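PDB 4GDJ: neuraminidase from Influenza A virus, which is a neuraminidase-like surface glycoprotein of a bat influenza virus whose putative active site has diverged, so that the sialidase activity of its family remains uncertain here. Local coordinates for residues A[291-296]-A[308-313]; A[201-206]-A[335-340]; A[151-156]-A[207-212]. One frame throughout, in Å; residues are numbered along the deposited sequence.

Contact 1: residues A[291-296]-A[308-313]; sequences FVLEQI and LSYELF
L293 and Y310 face each other as a hydrogen-bonded pair in the beta hairpin of strands 289-296 and 308-313. The two segments run antiparallel, with their axes at 170°. Y310 N donates to L293 O at 2.7 Å. That bond is nearly straight, 164° at the hydrogen, and lies in the carbonyl plane of L293. The return bond, L293 N to Y310 O, is longer at 3.1 Å, and its donor is tilted out of the Y310 carbonyl plane. F291 and L312 form a second such pair. Besides the bond from L293 N, Y310 O takes a CA-H...O contact from V292 CA at 3.2 Å; V292 CG1 packs 3.4 Å from it.

The side chain of L293 can be followed outward. CB lies 4.1 Å from CB of Y310. CG stands anti to the carbonyl carbon (chi1 -54°). From CG the chain continues straight, and CD1 comes to CD2 of the Y310 ring at 3.9 Å. The approach to the ring is oblique. The same CD1 also meets CD1 of L312 at 4.2 Å. The other methyl, CD2, turns back along its own strand to the ring of F291. L293 thus joins three apolar neighbours on one face of the sheet.

V292, E294, S309 and E311 occupy the other face, where E294 CG packs on S309 CB at 3.9 Å. E311 OE2 forms a salt bridge with K283, and Y310 OH accepts a bond from the backbone of W21.

Strand 289-296 lies between strands 277-281 and 308-313 in one sheet of the propeller. Strand 338-343 packs beneath F291 and L293, while strand 308-313 borders the sheet at the protein surface.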
# COMPACT_ATOMS: atom_id res chain seq x y z
N PHE A 291 -1.44 -1.50 17.59
CA PHE A 291 -1.11 -2.18 16.36
C PHE A 291 -0.48 -3.51 16.72
O PHE A 291 0.54 -3.57 17.41
CB PHE A 291 -0.12 -1.36 15.53
CG PHE A 291 -0.13 -1.71 14.07
CD1 PHE A 291 -1.24 -1.42 13.29
CD2 PHE A 291 0.98 -2.28 13.48
CE1 PHE A 291 -1.26 -1.70 11.92
CE2 PHE A 291 0.98 -2.55 12.11
CZ PHE A 291 -0.15 -2.26 11.33
N VAL A 292 -1.08 -4.58 16.21
CA VAL A 292 -0.64 -5.92 16.53
C VAL A 292 -0.12 -6.59 15.29
O VAL A 292 -0.75 -6.52 14.23
CB VAL A 292 -1.82 -6.72 17.13
CG1 VAL A 292 -1.48 -8.20 17.25
CG2 VAL A 292 -2.21 -6.14 18.48
N LEU A 293 1.05 -7.20 15.42
CA LEU A 293 1.65 -8.04 14.39
C LEU A 293 1.65 -9.49 14.84
O LEU A 293 2.09 -9.80 15.95
CB LEU A 293 3.10 -7.64 14.16
CG LEU A 293 3.37 -6.18 13.86
CD1 LEU A 293 4.85 -5.95 13.76
CD2 LEU A 293 2.71 -5.80 12.56
N GLU A 294 1.17 -10.38 13.97
CA GLU A 294 1.11 -11.80 14.27
C GLU A 294 1.77 -12.61 13.20
O GLU A 294 1.47 -12.42 12.01
CB GLU A 294 -0.35 -12.27 14.44
CG GLU A 294 -1.04 -11.67 15.64
CD GLU A 294 -2.46 -12.16 15.80
OE1 GLU A 294 -3.23 -12.17 14.82
OE2 GLU A 294 -2.80 -12.55 16.93
N GLN A 295 2.67 -13.50 13.61
CA GLN A 295 3.37 -14.40 12.71
C GLN A 295 2.62 -15.74 12.58
O GLN A 295 2.15 -16.31 13.59
CB GLN A 295 4.78 -14.63 13.21
CG GLN A 295 5.66 -15.42 12.27
CD GLN A 295 7.05 -15.73 12.88
OE1 GLN A 295 8.08 -15.32 12.34
NE2 GLN A 295 7.06 -16.42 14.01
N ILE A 296 2.47 -16.21 11.33
CA ILE A 296 1.77 -17.44 11.02
C ILE A 296 2.70 -18.33 10.20
O ILE A 296 2.83 -18.14 9.00
CB ILE A 296 0.49 -17.16 10.21
CG1 ILE A 296 -0.51 -16.34 11.03
CG2 ILE A 296 -0.17 -18.45 9.81
CD1 ILE A 296 -1.57 -15.69 10.17
N LEU A 308 3.90 -16.16 17.19
CA LEU A 308 4.59 -15.03 17.78
C LEU A 308 3.70 -13.80 17.50
O LEU A 308 3.14 -13.69 16.40
CB LEU A 308 5.98 -14.92 17.17
CG LEU A 308 6.71 -13.58 17.24
CD1 LEU A 308 7.09 -13.16 18.66
CD2 LEU A 308 7.94 -13.66 16.38
N SER A 309 3.48 -12.96 18.51
CA SER A 309 2.75 -11.73 18.30
C SER A 309 3.40 -10.55 18.96
O SER A 309 4.04 -10.71 19.99
CB SER A 309 1.30 -11.89 18.73
OG SER A 309 1.19 -12.14 20.08
N TYR A 310 3.27 -9.37 18.34
CA TYR A 310 3.74 -8.11 18.91
C TYR A 310 2.56 -7.21 19.18
O TYR A 310 1.56 -7.23 18.43
CB TYR A 310 4.61 -7.28 17.97
CG TYR A 310 5.97 -7.77 17.56
CD1 TYR A 310 6.37 -9.10 17.71
CD2 TYR A 310 6.87 -6.89 17.02
CE1 TYR A 310 7.62 -9.52 17.28
CE2 TYR A 310 8.12 -7.29 16.61
CZ TYR A 310 8.50 -8.60 16.75
OH TYR A 310 9.78 -8.97 16.34
N GLU A 311 2.67 -6.41 20.23
CA GLU A 311 1.73 -5.32 20.48
C GLU A 311 2.51 -4.04 20.58
O GLU A 311 3.44 -3.94 21.37
CB GLU A 311 0.91 -5.53 21.74
CG GLU A 311 -0.18 -4.45 21.93
CD GLU A 311 -1.14 -4.79 23.06
OE1 GLU A 311 -1.58 -5.96 23.14
OE2 GLU A 311 -1.45 -3.90 23.87
N LEU A 312 2.09 -3.06 19.76
CA LEU A 312 2.78 -1.78 19.57
C LEU A 312 1.79 -0.65 19.85
O LEU A 312 0.58 -0.82 19.65
CB LEU A 312 3.28 -1.67 18.11
CG LEU A 312 4.53 -2.45 17.67
CD1 LEU A 312 4.64 -2.49 16.15
CD2 LEU A 312 5.76 -1.77 18.21
N PHE A 313 2.27 0.50 20.31
CA PHE A 313 1.47 1.74 20.28
C PHE A 313 0.17 1.59 21.02
O PHE A 313 -0.87 2.07 20.60
CB PHE A 313 1.19 2.14 18.81
CG PHE A 313 2.42 2.58 18.06
CD1 PHE A 313 3.15 3.67 18.50
CD2 PHE A 313 2.85 1.89 16.92
CE1 PHE A 313 4.29 4.08 17.83
CE2 PHE A 313 3.99 2.30 16.25
CZ PHE A 313 4.71 3.39 16.70

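Contact 2: residues A[201-206]-A[335-340]; sequences TCYTIN and QRVCFW
The backbones around I205 and Q335, and around Y203 and V337, stay apart, with CA atoms 6.5 Å and 7.3 Å distant, and no bond from backbone to backbone joins the segments. The contact lies in the beta propeller fold. It links strand 200-205, at one border of its four-stranded blade, to the run leading into strand 338-343 of another blade.

Q335 does the polar work. Its CG is anti to its carbonyl carbon (chi1 -70°), and the extended chain beyond carries the amide to the turn after strand 200-205. There Q335 OE1 accepts a bond from N206 N at 2.9 Å. The donor lies in the amide plane, on a lone pair of OE1, and the bond is fairly straight at 160°. The other end of the amide is used as well. Q335 NE2 donates to a water at 3.0 Å, and that water donates to T204 OG1, which also bonds to L208 O. The two ends of the amide thus have different partners, which should fix its rotation.

The rest is apolar. The side chains of I205 and V337 lie roughly perpendicular, CD1 of I205 meeting CG2 of V337 at 4.1 Å. V337 turns its other methyl to Y203, whose hydroxyl is bonded to E274. F323 adds its ring beside both Y203 and V337.

The disulfides C202-C211 and C338-C360 each tie one of these strands to its neighbour within its own blade. Between Y203 and V337 the closest atoms are CG of the ring and CG1, 4.4 Å apart in an oblique approach.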
# COMPACT_ATOMS: atom_id res chain seq x y z
N THR A 201 -1.03 -2.30 -1.45
CA THR A 201 0.33 -2.04 -0.99
C THR A 201 1.16 -3.30 -1.26
O THR A 201 0.76 -4.42 -0.90
CB THR A 201 0.36 -1.53 0.49
OG1 THR A 201 1.71 -1.17 0.88
CG2 THR A 201 -0.17 -2.58 1.43
N CYS A 202 2.30 -3.12 -1.89
CA CYS A 202 3.02 -4.17 -2.57
C CYS A 202 4.49 -4.22 -2.16
O CYS A 202 5.06 -3.22 -1.74
CB CYS A 202 2.98 -3.94 -4.07
SG CYS A 202 1.32 -3.70 -4.76
N TYR A 203 5.09 -5.40 -2.30
CA TYR A 203 6.53 -5.55 -2.15
C TYR A 203 6.92 -6.63 -3.11
O TYR A 203 6.07 -7.29 -3.68
CB TYR A 203 6.94 -5.92 -0.70
CG TYR A 203 6.43 -7.26 -0.31
CD1 TYR A 203 5.14 -7.42 0.18
CD2 TYR A 203 7.22 -8.38 -0.45
CE1 TYR A 203 4.66 -8.64 0.52
CE2 TYR A 203 6.75 -9.63 -0.10
CZ TYR A 203 5.49 -9.75 0.39
OH TYR A 203 5.02 -10.99 0.70
N THR A 204 8.22 -6.81 -3.33
CA THR A 204 8.68 -7.86 -4.21
C THR A 204 9.77 -8.70 -3.55
O THR A 204 10.66 -8.17 -2.90
CB THR A 204 9.20 -7.30 -5.55
OG1 THR A 204 9.55 -8.37 -6.43
CG2 THR A 204 10.37 -6.39 -5.36
N ILE A 205 9.65 -10.00 -3.73
CA ILE A 205 10.68 -10.96 -3.33
C ILE A 205 10.79 -12.02 -4.42
O ILE A 205 9.79 -12.60 -4.84
CB ILE A 205 10.33 -11.63 -2.02
CG1 ILE A 205 10.43 -10.62 -0.89
CG2 ILE A 205 11.27 -12.81 -1.76
CD1 ILE A 205 10.00 -11.17 0.46
N ASN A 206 12.00 -12.23 -4.93
CA ASN A 206 12.25 -13.28 -5.93
C ASN A 206 11.47 -13.08 -7.23
O ASN A 206 10.87 -14.01 -7.76
CB ASN A 206 11.95 -14.64 -5.33
CG ASN A 206 13.00 -15.08 -4.31
OD1 ASN A 206 14.17 -14.69 -4.39
ND2 ASN A 206 12.58 -15.89 -3.34
N GLN A 335 16.26 -10.23 0.62
CA GLN A 335 15.66 -8.93 0.31
C GLN A 335 14.97 -8.35 1.54
O GLN A 335 14.21 -9.03 2.21
CB GLN A 335 14.68 -9.05 -0.85
CG GLN A 335 15.39 -9.32 -2.18
CD GLN A 335 14.45 -9.72 -3.31
OE1 GLN A 335 14.13 -10.91 -3.48
NE2 GLN A 335 14.00 -8.72 -4.08
N ARG A 336 15.24 -7.09 1.83
CA ARG A 336 14.54 -6.41 2.92
C ARG A 336 13.09 -6.02 2.62
O ARG A 336 12.71 -5.74 1.48
CB ARG A 336 15.34 -5.19 3.37
CG ARG A 336 15.95 -5.40 4.76
CD ARG A 336 17.10 -4.44 5.02
NE ARG A 336 16.69 -3.23 5.73
CZ ARG A 336 17.13 -2.01 5.42
NH1 ARG A 336 17.98 -1.83 4.41
NH2 ARG A 336 16.72 -0.95 6.13
N VAL A 337 12.28 -6.02 3.68
CA VAL A 337 10.90 -5.57 3.65
C VAL A 337 10.68 -4.77 4.90
O VAL A 337 11.03 -5.20 6.00
CB VAL A 337 9.89 -6.72 3.70
CG1 VAL A 337 8.49 -6.19 3.41
CG2 VAL A 337 10.24 -7.76 2.73
N CYS A 338 10.06 -3.60 4.73
CA CYS A 338 9.72 -2.71 5.82
C CYS A 338 8.28 -2.26 5.69
O CYS A 338 7.64 -2.53 4.67
CB CYS A 338 10.62 -1.49 5.81
SG CYS A 338 12.38 -1.88 5.76
N PHE A 339 7.77 -1.60 6.72
CA PHE A 339 6.44 -1.04 6.64
C PHE A 339 6.41 0.31 7.29
O PHE A 339 7.24 0.62 8.16
CB PHE A 339 5.36 -1.99 7.18
CG PHE A 339 5.39 -2.20 8.68
CD1 PHE A 339 4.76 -1.30 9.52
CD2 PHE A 339 5.95 -3.38 9.23
CE1 PHE A 339 4.74 -1.52 10.90
CE2 PHE A 339 5.90 -3.62 10.61
CZ PHE A 339 5.33 -2.69 11.45
N TRP A 340 5.48 1.13 6.80
CA TRP A 340 5.15 2.42 7.37
C TRP A 340 3.76 2.35 8.00
O TRP A 340 2.93 1.52 7.64
CB TRP A 340 5.27 3.57 6.33
CG TRP A 340 4.51 3.30 5.05
CD1 TRP A 340 5.00 2.83 3.88
CD2 TRP A 340 3.10 3.46 4.85
NE1 TRP A 340 3.99 2.70 2.95
CE2 TRP A 340 2.82 3.07 3.53
CE3 TRP A 340 2.07 3.91 5.66
CZ2 TRP A 340 1.56 3.12 3.01
CZ3 TRP A 340 0.81 3.97 5.15
CH2 TRP A 340 0.55 3.56 3.84
O HOH W 1 12.23 -9.38 -6.43

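Contact 3: residues A[151-156]-A[207-212]; sequences ECICVE and NLIKCT
This is a side-chain contact between two blades of the propeller, with no hydrogen bond across it. Strand 153-155 borders one four-stranded blade. Strand 208-214 is the second strand of the next one.

I153 and I209 carry the buried part. The two side chains lie alongside, pointing opposite ways. CG2 of I153 meets CD1 of I209 at 3.7 Å, and CG1 of I153 meets CG2 of I209 at 4.0 Å. CD1 of I209 is anti to its own CA (chi2 178°), which carries that methyl to I153 of the neighbouring blade. The same methyl reaches CG2 of V155 at 4.3 Å. F160 and F227 lie against I209 from the two blades.

Toward the surface the partners change. CG1 of V155 lies 3.4 Å from OD1 of N207. E156 OE2 and N207 ND2 stand 4.0 Å apart, with carboxylate and amide planes turned 73° against each other. N207 is poorly ordered.

The chemistry implies that the two blades are joined here by the fit of branched aliphatic side chains, while the polar end at the turn contributes little that is fixed.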
# COMPACT_ATOMS: atom_id res chain seq x y z
N GLU A 151 4.13 2.80 -2.50
CA GLU A 151 5.12 2.83 -3.57
C GLU A 151 4.75 1.83 -4.64
O GLU A 151 4.17 0.80 -4.34
CB GLU A 151 6.55 2.60 -3.05
CG GLU A 151 6.88 1.17 -2.70
CD GLU A 151 8.39 0.97 -2.35
OE1 GLU A 151 9.20 1.92 -2.51
OE2 GLU A 151 8.76 -0.14 -1.92
N CYS A 152 5.08 2.15 -5.90
CA CYS A 152 4.95 1.18 -6.95
C CYS A 152 6.24 0.32 -6.93
O CYS A 152 7.14 0.58 -6.11
CB CYS A 152 4.68 1.85 -8.31
SG CYS A 152 5.69 3.29 -8.69
N ILE A 153 6.29 -0.73 -7.74
CA ILE A 153 7.34 -1.77 -7.60
C ILE A 153 8.11 -1.87 -8.91
O ILE A 153 7.52 -2.12 -9.95
CB ILE A 153 6.74 -3.15 -7.29
CG1 ILE A 153 6.02 -3.15 -5.96
CG2 ILE A 153 7.84 -4.23 -7.27
CD1 ILE A 153 6.88 -2.75 -4.79
N CYS A 154 9.40 -1.63 -8.85
CA CYS A 154 10.27 -1.66 -10.01
C CYS A 154 11.12 -2.90 -9.95
O CYS A 154 11.72 -3.14 -8.93
CB CYS A 154 11.18 -0.45 -10.01
SG CYS A 154 10.26 1.07 -10.35
N VAL A 155 11.17 -3.65 -11.04
CA VAL A 155 11.97 -4.85 -11.16
C VAL A 155 12.70 -4.81 -12.50
O VAL A 155 12.06 -4.82 -13.54
CB VAL A 155 11.08 -6.08 -11.17
CG1 VAL A 155 11.87 -7.31 -11.58
CG2 VAL A 155 10.43 -6.27 -9.81
N GLU A 156 14.02 -4.69 -12.48
CA GLU A 156 14.82 -4.68 -13.70
C GLU A 156 14.33 -3.63 -14.70
O GLU A 156 14.10 -3.92 -15.87
CB GLU A 156 14.79 -6.06 -14.35
CG GLU A 156 15.49 -7.13 -13.49
CD GLU A 156 15.39 -8.54 -14.06
OE1 GLU A 156 14.60 -8.77 -15.00
OE2 GLU A 156 16.11 -9.43 -13.55
N ASN A 207 11.51 -11.86 -7.74
CA ASN A 207 10.70 -11.44 -8.90
C ASN A 207 9.22 -11.89 -8.91
O ASN A 207 8.57 -11.91 -9.95
CB ASN A 207 11.41 -11.80 -10.22
CG ASN A 207 12.72 -11.03 -10.41
OD1 ASN A 207 12.95 -10.00 -9.79
ND2 ASN A 207 13.57 -11.54 -11.29
N LEU A 208 8.67 -12.21 -7.74
CA LEU A 208 7.22 -12.18 -7.57
C LEU A 208 6.85 -10.83 -6.97
O LEU A 208 7.58 -10.27 -6.14
CB LEU A 208 6.77 -13.27 -6.62
CG LEU A 208 5.66 -14.21 -7.08
CD1 LEU A 208 5.91 -14.72 -8.50
CD2 LEU A 208 5.57 -15.36 -6.11
N ILE A 209 5.69 -10.31 -7.35
CA ILE A 209 5.19 -9.14 -6.69
C ILE A 209 3.94 -9.48 -5.89
O ILE A 209 3.03 -10.16 -6.37
CB ILE A 209 4.94 -8.00 -7.69
CG1 ILE A 209 6.25 -7.70 -8.42
CG2 ILE A 209 4.48 -6.76 -6.94
CD1 ILE A 209 6.14 -6.64 -9.47
N LYS A 210 3.91 -9.04 -4.65
CA LYS A 210 2.79 -9.40 -3.81
C LYS A 210 2.14 -8.14 -3.25
O LYS A 210 2.84 -7.27 -2.78
CB LYS A 210 3.28 -10.30 -2.70
CG LYS A 210 3.72 -11.65 -3.26
CD LYS A 210 4.15 -12.57 -2.18
CE LYS A 210 4.40 -13.95 -2.72
NZ LYS A 210 5.23 -14.73 -1.74
N CYS A 211 0.80 -8.06 -3.31
CA CYS A 211 0.14 -6.87 -2.83
C CYS A 211 -1.00 -7.20 -1.91
O CYS A 211 -1.77 -8.09 -2.19
CB CYS A 211 -0.40 -6.02 -4.00
SG CYS A 211 0.80 -5.62 -5.28
N THR A 212 -1.18 -6.40 -0.87
CA THR A 212 -2.35 -6.49 -0.01
C THR A 212 -3.34 -5.40 -0.37
O THR A 212 -2.98 -4.23 -0.47
CB THR A 212 -1.98 -6.29 1.47
OG1 THR A 212 -0.90 -7.16 1.85
CG2 THR A 212 -3.18 -6.58 2.32

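Overall arrangement
Contact 1 is a surface contact; contacts 2 and 3 are partly buried and lie nearer the centre of the chain. Contact 1 works within one blade and rests on backbone hydrogen bonds. The other two join different blades through side chains: contact 2 adds a glutamine amide and a water to its apolar part, and contact 3 is almost wholly aliphatic where buried. Contacts 2 and 3 share a hairpin. Strands 200-205 and 208-214 are neighbours, tied by the disulfide C202-C211, and I153 CD1 packs on C202 O. Contact 1 meets contact 2 through F339, whose ring touches F291 and L293. Contacts 1 and 3 do not touch.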